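Local coordinates for protein cytochrome P450 (Rhodococcus erythropolis, PDB 3WEC) that hydroxylates the quinoline nitrogen of aurachin alkaloids as a heme-containing cytochrome P450, a step that confers antibiotic activity on them, at residues Glu222-Val225 with Arg226-Glu230; His373-Arg376 with Glu377-Gln380. All coordinates share one frame; numbering follows the deposited sequence.

Overall arrangement
Both contacts are local, within the cytochrome P450 fold of one chain. Contact 1 comes first along the chain. It takes the N-terminal end of the short helix 224-230, helix H of P450 nomenclature, with the two residues before it. Contact 2 is a turn inside helix 364-381, the helix L that follows the axial heme ligand C361. Their centres are 30 Å apart and their nearest atoms about 17 Å apart. Both pack against helix 240-271, the long I-helix that crosses the P450 core. Contact 1 meets its earlier part, at I243 to I250. Contact 2 meets a later part, at I262 to F269. The same helix thus connects two distant parts of the helical framework.

Contact 1. Residues Glu222-Val225 with Arg226-Glu230; sequences EGLV and RRLSE
The carboxylate oxygen E222 OE1 is approached by two arginines, R226 and R227. Its bond from R227 NH2 is 3.1 Å long. That bond is bent at the hydrogen, 137°, although the oxygen lies in the guanidinium plane. The carboxylate is turned 56° from that plane and its OE2 points away from R227, so only OE1 serves this bridge. A second salt bridge runs from E222 OE1 to R226 NH1 at 2.8 Å, but NH1 sits too close to E222 CD in the model and its exact place is doubtful. A bend in the E222 chain at chi2, -70°, folds the carboxylate back to the arginines. R227 NH1 also bonds to R121 O, which ties the network to the end of helix 107-121.

This cluster sits at the N-terminus of helix 224-230, helix H of the P450 fold, with G223 at the N-cap. The positive phi of G223 is a backbone state readily open to glycine. Its carbonyl G223 O takes the first helical bond, from R227 N at 3.0 Å. L224 O then accepts from L228 N at 2.8 Å. The next carbonyl, V225 O, is bonded by the hydroxyl S229 OG at 3.1 Å, while S229 N adds a weak bond at 3.4 Å. On the buried face L224 CG lies 4.0 Å from L228 CD1. L224 packs on I250 and L228 on C247 of helix 240-271. The nearest heme atom is about 7 Å from the L224 side chain.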
ATOM      1  N   GLU A 222      -6.805  24.817  -5.158  1.00 64.12           N
ATOM      2  CA  GLU A 222      -6.628  24.403  -3.759  1.00 62.92           C
ATOM      3  C   GLU A 222      -6.330  22.898  -3.660  1.00 58.09           C
ATOM      4  O   GLU A 222      -6.988  22.083  -4.315  1.00 58.13           O
ATOM      5  CB  GLU A 222      -7.889  24.697  -2.940  1.00 66.55           C
ATOM      6  CG  GLU A 222      -8.259  26.162  -2.790  1.00 73.38           C
ATOM      7  CD  GLU A 222      -7.311  26.969  -1.898  1.00 74.42           C
ATOM      8  OE1 GLU A 222      -6.322  26.412  -1.360  1.00 70.60           O
ATOM      9  OE2 GLU A 222      -7.572  28.190  -1.750  1.00 79.61           O
ATOM     10  N   GLY A 223      -5.331  22.526  -2.861  1.00 54.67           N
ATOM     11  CA  GLY A 223      -4.945  21.110  -2.723  1.00 48.92           C
ATOM     12  C   GLY A 223      -3.446  20.906  -2.600  1.00 45.65           C
ATOM     13  O   GLY A 223      -2.716  21.840  -2.284  1.00 46.09           O
ATOM     14  N   LEU A 224      -2.994  19.693  -2.912  1.00 42.31           N
ATOM     15  CA  LEU A 224      -1.700  19.197  -2.446  1.00 39.55           C
ATOM     16  C   LEU A 224      -0.557  19.755  -3.235  1.00 39.56           C
ATOM     17  O   LEU A 224       0.412  20.203  -2.643  1.00 39.88           O
ATOM     18  CB  LEU A 224      -1.630  17.647  -2.428  1.00 35.80           C
ATOM     19  CG  LEU A 224      -0.368  17.143  -1.706  1.00 33.57           C
ATOM     20  CD1 LEU A 224      -0.406  17.554  -0.239  1.00 34.66           C
ATOM     21  CD2 LEU A 224      -0.161  15.644  -1.860  1.00 31.39           C
ATOM     22  N   VAL A 225      -0.678  19.741  -4.570  1.00 40.25           N
ATOM     23  CA  VAL A 225       0.333  20.334  -5.445  1.00 40.93           C
ATOM     24  C   VAL A 225       0.622  21.737  -5.007  1.00 44.17           C
ATOM     25  O   VAL A 225       1.781  22.115  -4.871  1.00 45.93           O
ATOM     26  CB  VAL A 225      -0.079  20.379  -6.932  1.00 41.63           C
ATOM     27  CG1 VAL A 225       1.090  20.875  -7.756  1.00 41.73           C
ATOM     28  CG2 VAL A 225      -0.486  19.009  -7.405  1.00 38.96           C
ATOM     29  N   ARG A 226      -0.425  22.519  -4.782  1.00 47.76           N
ATOM     30  CA  ARG A 226      -0.201  23.912  -4.450  1.00 51.76           C
ATOM     31  C   ARG A 226       0.455  23.987  -3.064  1.00 50.40           C
ATOM     32  O   ARG A 226       1.432  24.676  -2.893  1.00 52.01           O
ATOM     33  CB  ARG A 226      -1.497  24.744  -4.519  1.00 56.95           C
ATOM     34  CG  ARG A 226      -1.256  26.253  -4.505  1.00 63.53           C
ATOM     35  CD  ARG A 226      -2.452  27.011  -3.945  1.00 68.84           C
ATOM     36  NE  ARG A 226      -3.330  27.522  -4.996  1.00 74.25           N
ATOM     37  CZ  ARG A 226      -4.626  27.797  -4.826  1.00 78.37           C
ATOM     38  NH1 ARG A 226      -5.196  27.587  -3.647  1.00 77.73           N
ATOM     39  NH2 ARG A 226      -5.364  28.273  -5.833  1.00 81.20           N
ATOM     40  N   ARG A 227      -0.056  23.244  -2.090  1.00 48.82           N
ATOM     41  CA  ARG A 227       0.476  23.334  -0.729  1.00 47.99           C
ATOM     42  C   ARG A 227       1.924  22.854  -0.601  1.00 44.69           C
ATOM     43  O   ARG A 227       2.631  23.361   0.258  1.00 46.07           O
ATOM     44  CB  ARG A 227      -0.414  22.606   0.262  1.00 47.69           C
ATOM     45  CG  ARG A 227      -1.818  23.121   0.253  1.00 51.47           C
ATOM     46  CD  ARG A 227      -2.290  23.489   1.632  1.00 56.32           C
ATOM     47  NE  ARG A 227      -3.620  22.937   1.871  1.00 60.70           N
ATOM     48  CZ  ARG A 227      -4.757  23.395   1.345  1.00 65.20           C
ATOM     49  NH1 ARG A 227      -5.892  22.783   1.645  1.00 65.93           N
ATOM     50  NH2 ARG A 227      -4.773  24.461   0.532  1.00 69.03           N
ATOM     51  N   LEU A 228       2.330  21.901  -1.448  1.00 40.46           N
ATOM     52  CA  LEU A 228       3.712  21.413  -1.537  1.00 39.92           C
ATOM     53  C   LEU A 228       4.668  22.528  -1.970  1.00 41.92           C
ATOM     54  O   LEU A 228       5.806  22.606  -1.501  1.00 41.17           O
ATOM     55  CB  LEU A 228       3.823  20.219  -2.511  1.00 36.33           C
ATOM     56  CG  LEU A 228       3.364  18.850  -1.958  1.00 34.50           C
ATOM     57  CD1 LEU A 228       3.389  17.761  -3.011  1.00 31.24           C
ATOM     58  CD2 LEU A 228       4.163  18.391  -0.746  1.00 32.61           C
ATOM     59  N   SER A 229       4.191  23.381  -2.881  1.00 45.53           N
ATOM     60  CA  SER A 229       4.874  24.667  -3.196  1.00 48.85           C
ATOM     61  C   SER A 229       5.000  25.635  -1.996  1.00 50.23           C
ATOM     62  O   SER A 229       6.069  26.208  -1.797  1.00 50.66           O
ATOM     63  CB  SER A 229       4.190  25.414  -4.350  1.00 52.14           C
ATOM     64  OG  SER A 229       3.663  24.523  -5.302  1.00 54.37           O
ATOM     65  N   GLU A 230       3.919  25.844  -1.229  1.00 51.15           N
ATOM     66  CA  GLU A 230       3.909  26.876  -0.153  1.00 53.22           C
ATOM     67  C   GLU A 230       4.610  26.490   1.139  1.00 52.58           C
ATOM     68  O   GLU A 230       4.901  27.357   1.958  1.00 55.24           O
ATOM     69  CB  GLU A 230       2.491  27.269   0.220  1.00 55.61           C
ATOM     70  CG  GLU A 230       1.731  28.080  -0.816  1.00 59.03           C
ATOM     71  CD  GLU A 230       0.223  27.978  -0.613  1.00 60.78           C
ATOM     72  OE1 GLU A 230      -0.217  27.107   0.182  1.00 59.43           O
ATOM     73  OE2 GLU A 230      -0.518  28.764  -1.245  1.00 63.80           O
TER

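Contact 2. Residues His373-Arg376 with Glu377-Gln380; sequences HFLR and ELSQ
Q380 lies alongside R376, one turn apart on helix 364-381, and both side chains point the same way. Q380 CB rests 3.2 Å from R376 O. CG comes closer, 2.9 Å from R376 O, beside the backbone bond that Q380 N makes to the same oxygen at 3.1 Å. CG is anti to the Q380 carbonyl carbon, and the chain is extended beyond it, which lays the amide along the R376 methylenes. There OE1 stands 3.7 Å from R376 CG, and NE2 is 4.1 Å from that carbon. R376 bends at chi3, -59°, taking its guanidinium away from the amide, so the contact is with the methylenes.

Inward, F374 CE2 meets L378 CG at 3.9 Å, and F374 also packs on I262 and M265 of helix 240-271. H373 NE2 is hydrogen-bonded to D128 OD2, at the start of helix 128-141. L375 O holds two bonds, from S379 N at 2.8 Å and from S379 OG at 2.9 Å. A chi1 of 52° sets the S379 hydroxyl between its own N and carbonyl carbon. The buried hydroxyl thus spends its proton on the L375 carbonyl and can pack against F276 and V279 with its polarity answered.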
ATOM      1  N   HIS A 373     -15.571   5.222   5.518  1.00 40.76           N
ATOM      2  CA  HIS A 373     -16.741   5.710   4.774  1.00 42.64           C
ATOM      3  C   HIS A 373     -17.235   4.662   3.825  1.00 41.87           C
ATOM      4  O   HIS A 373     -18.439   4.584   3.559  1.00 43.56           O
ATOM      5  CB  HIS A 373     -16.415   6.942   3.940  1.00 42.28           C
ATOM      6  CG  HIS A 373     -16.302   8.197   4.723  1.00 43.72           C
ATOM      7  ND1 HIS A 373     -17.361   8.792   5.279  1.00 47.16           N
ATOM      8  CD2 HIS A 373     -15.203   8.997   4.997  1.00 42.76           C
ATOM      9  CE1 HIS A 373     -16.965   9.914   5.905  1.00 48.18           C
ATOM     10  NE2 HIS A 373     -15.635  10.034   5.727  1.00 45.68           N
ATOM     11  N   PHE A 374     -16.308   3.890   3.256  1.00 38.17           N
ATOM     12  CA  PHE A 374     -16.723   2.864   2.305  1.00 37.54           C
ATOM     13  C   PHE A 374     -17.525   1.777   3.007  1.00 39.63           C
ATOM     14  O   PHE A 374     -18.567   1.376   2.500  1.00 41.74           O
ATOM     15  CB  PHE A 374     -15.546   2.233   1.580  1.00 33.78           C
ATOM     16  CG  PHE A 374     -15.947   1.146   0.609  1.00 33.13           C
ATOM     17  CD1 PHE A 374     -16.266   1.458  -0.697  1.00 33.54           C
ATOM     18  CD2 PHE A 374     -15.978  -0.187   1.001  1.00 32.53           C
ATOM     19  CE1 PHE A 374     -16.626   0.470  -1.601  1.00 33.58           C
ATOM     20  CE2 PHE A 374     -16.311  -1.174   0.093  1.00 32.94           C
ATOM     21  CZ  PHE A 374     -16.668  -0.848  -1.195  1.00 33.39           C
ATOM     22  N   LEU A 375     -17.015   1.299   4.148  1.00 39.48           N
ATOM     23  CA  LEU A 375     -17.654   0.244   4.902  1.00 41.88           C
ATOM     24  C   LEU A 375     -19.040   0.726   5.449  1.00 45.11           C
ATOM     25  O   LEU A 375     -20.026  -0.009   5.355  1.00 46.79           O
ATOM     26  CB  LEU A 375     -16.724  -0.234   6.025  1.00 41.49           C
ATOM     27  CG  LEU A 375     -16.866  -1.627   6.659  1.00 43.30           C
ATOM     28  CD1 LEU A 375     -16.506  -1.578   8.134  1.00 45.34           C
ATOM     29  CD2 LEU A 375     -18.215  -2.283   6.456  1.00 44.93           C
ATOM     30  N   ARG A 376     -19.085   1.960   5.968  1.00 46.02           N
ATOM     31  CA  ARG A 376     -20.291   2.581   6.509  1.00 49.38           C
ATOM     32  C   ARG A 376     -21.419   2.663   5.470  1.00 51.37           C
ATOM     33  O   ARG A 376     -22.575   2.380   5.787  1.00 53.16           O
ATOM     34  CB  ARG A 376     -20.033   3.983   7.077  1.00 50.57           C
ATOM     35  CG  ARG A 376     -21.331   4.637   7.557  1.00 55.24           C
ATOM     36  CD  ARG A 376     -21.180   5.986   8.266  1.00 57.93           C
ATOM     37  NE  ARG A 376     -20.339   5.891   9.452  1.00 57.92           N
ATOM     38  CZ  ARG A 376     -19.036   6.161   9.466  1.00 55.13           C
ATOM     39  NH1 ARG A 376     -18.407   6.580   8.366  1.00 52.01           N
ATOM     40  NH2 ARG A 376     -18.365   6.029  10.596  1.00 55.74           N
ATOM     41  N   GLU A 377     -21.072   3.071   4.247  1.00 49.18           N
ATOM     42  CA  GLU A 377     -22.048   3.116   3.157  1.00 51.03           C
ATOM     43  C   GLU A 377     -22.466   1.690   2.784  1.00 50.86           C
ATOM     44  O   GLU A 377     -23.646   1.396   2.590  1.00 53.36           O
ATOM     45  CB  GLU A 377     -21.459   3.847   1.941  1.00 49.46           C
ATOM     46  CG  GLU A 377     -21.263   5.352   2.104  1.00 50.19           C
ATOM     47  CD  GLU A 377     -22.567   6.090   2.406  1.00 55.46           C
ATOM     48  OE1 GLU A 377     -22.567   6.850   3.405  1.00 56.70           O
ATOM     49  OE2 GLU A 377     -23.579   5.891   1.669  1.00 57.28           O
ATOM     50  N   LEU A 378     -21.464   0.816   2.701  1.00 47.97           N
ATOM     51  CA  LEU A 378     -21.624  -0.583   2.392  1.00 47.89           C
ATOM     52  C   LEU A 378     -22.639  -1.291   3.294  1.00 51.12           C
ATOM     53  O   LEU A 378     -23.538  -1.981   2.820  1.00 52.29           O
ATOM     54  CB  LEU A 378     -20.289  -1.287   2.581  1.00 45.13           C
ATOM     55  CG  LEU A 378     -19.735  -2.291   1.553  1.00 43.86           C
ATOM     56  CD1 LEU A 378     -19.182  -3.526   2.268  1.00 43.33           C
ATOM     57  CD2 LEU A 378     -20.676  -2.680   0.420  1.00 45.04           C
ATOM     58  N   SER A 379     -22.434  -1.154   4.596  1.00 52.43           N
ATOM     59  CA  SER A 379     -23.219  -1.852   5.602  1.00 56.36           C
ATOM     60  C   SER A 379     -24.574  -1.215   5.757  1.00 60.30           C
ATOM     61  O   SER A 379     -25.518  -1.899   6.092  1.00 64.42           O
ATOM     62  CB  SER A 379     -22.502  -1.832   6.948  1.00 56.73           C
ATOM     63  OG  SER A 379     -22.134  -0.499   7.292  1.00 56.94           O
ATOM     64  N   GLN A 380     -24.665   0.089   5.514  1.00 61.14           N
ATOM     65  CA  GLN A 380     -25.951   0.803   5.569  1.00 66.57           C
ATOM     66  C   GLN A 380     -26.810   0.459   4.346  1.00 67.51           C
ATOM     67  O   GLN A 380     -27.989   0.254   4.474  1.00 71.52           O
ATOM     68  CB  GLN A 380     -25.745   2.311   5.705  1.00 67.46           C
ATOM     69  CG  GLN A 380     -25.173   2.749   7.057  1.00 68.59           C
ATOM     70  CD  GLN A 380     -25.083   4.275   7.226  1.00 70.69           C
ATOM     71  OE1 GLN A 380     -24.751   5.017   6.291  1.00 68.74           O
ATOM     72  NE2 GLN A 380     -25.364   4.745   8.436  1.00 74.34           N
TER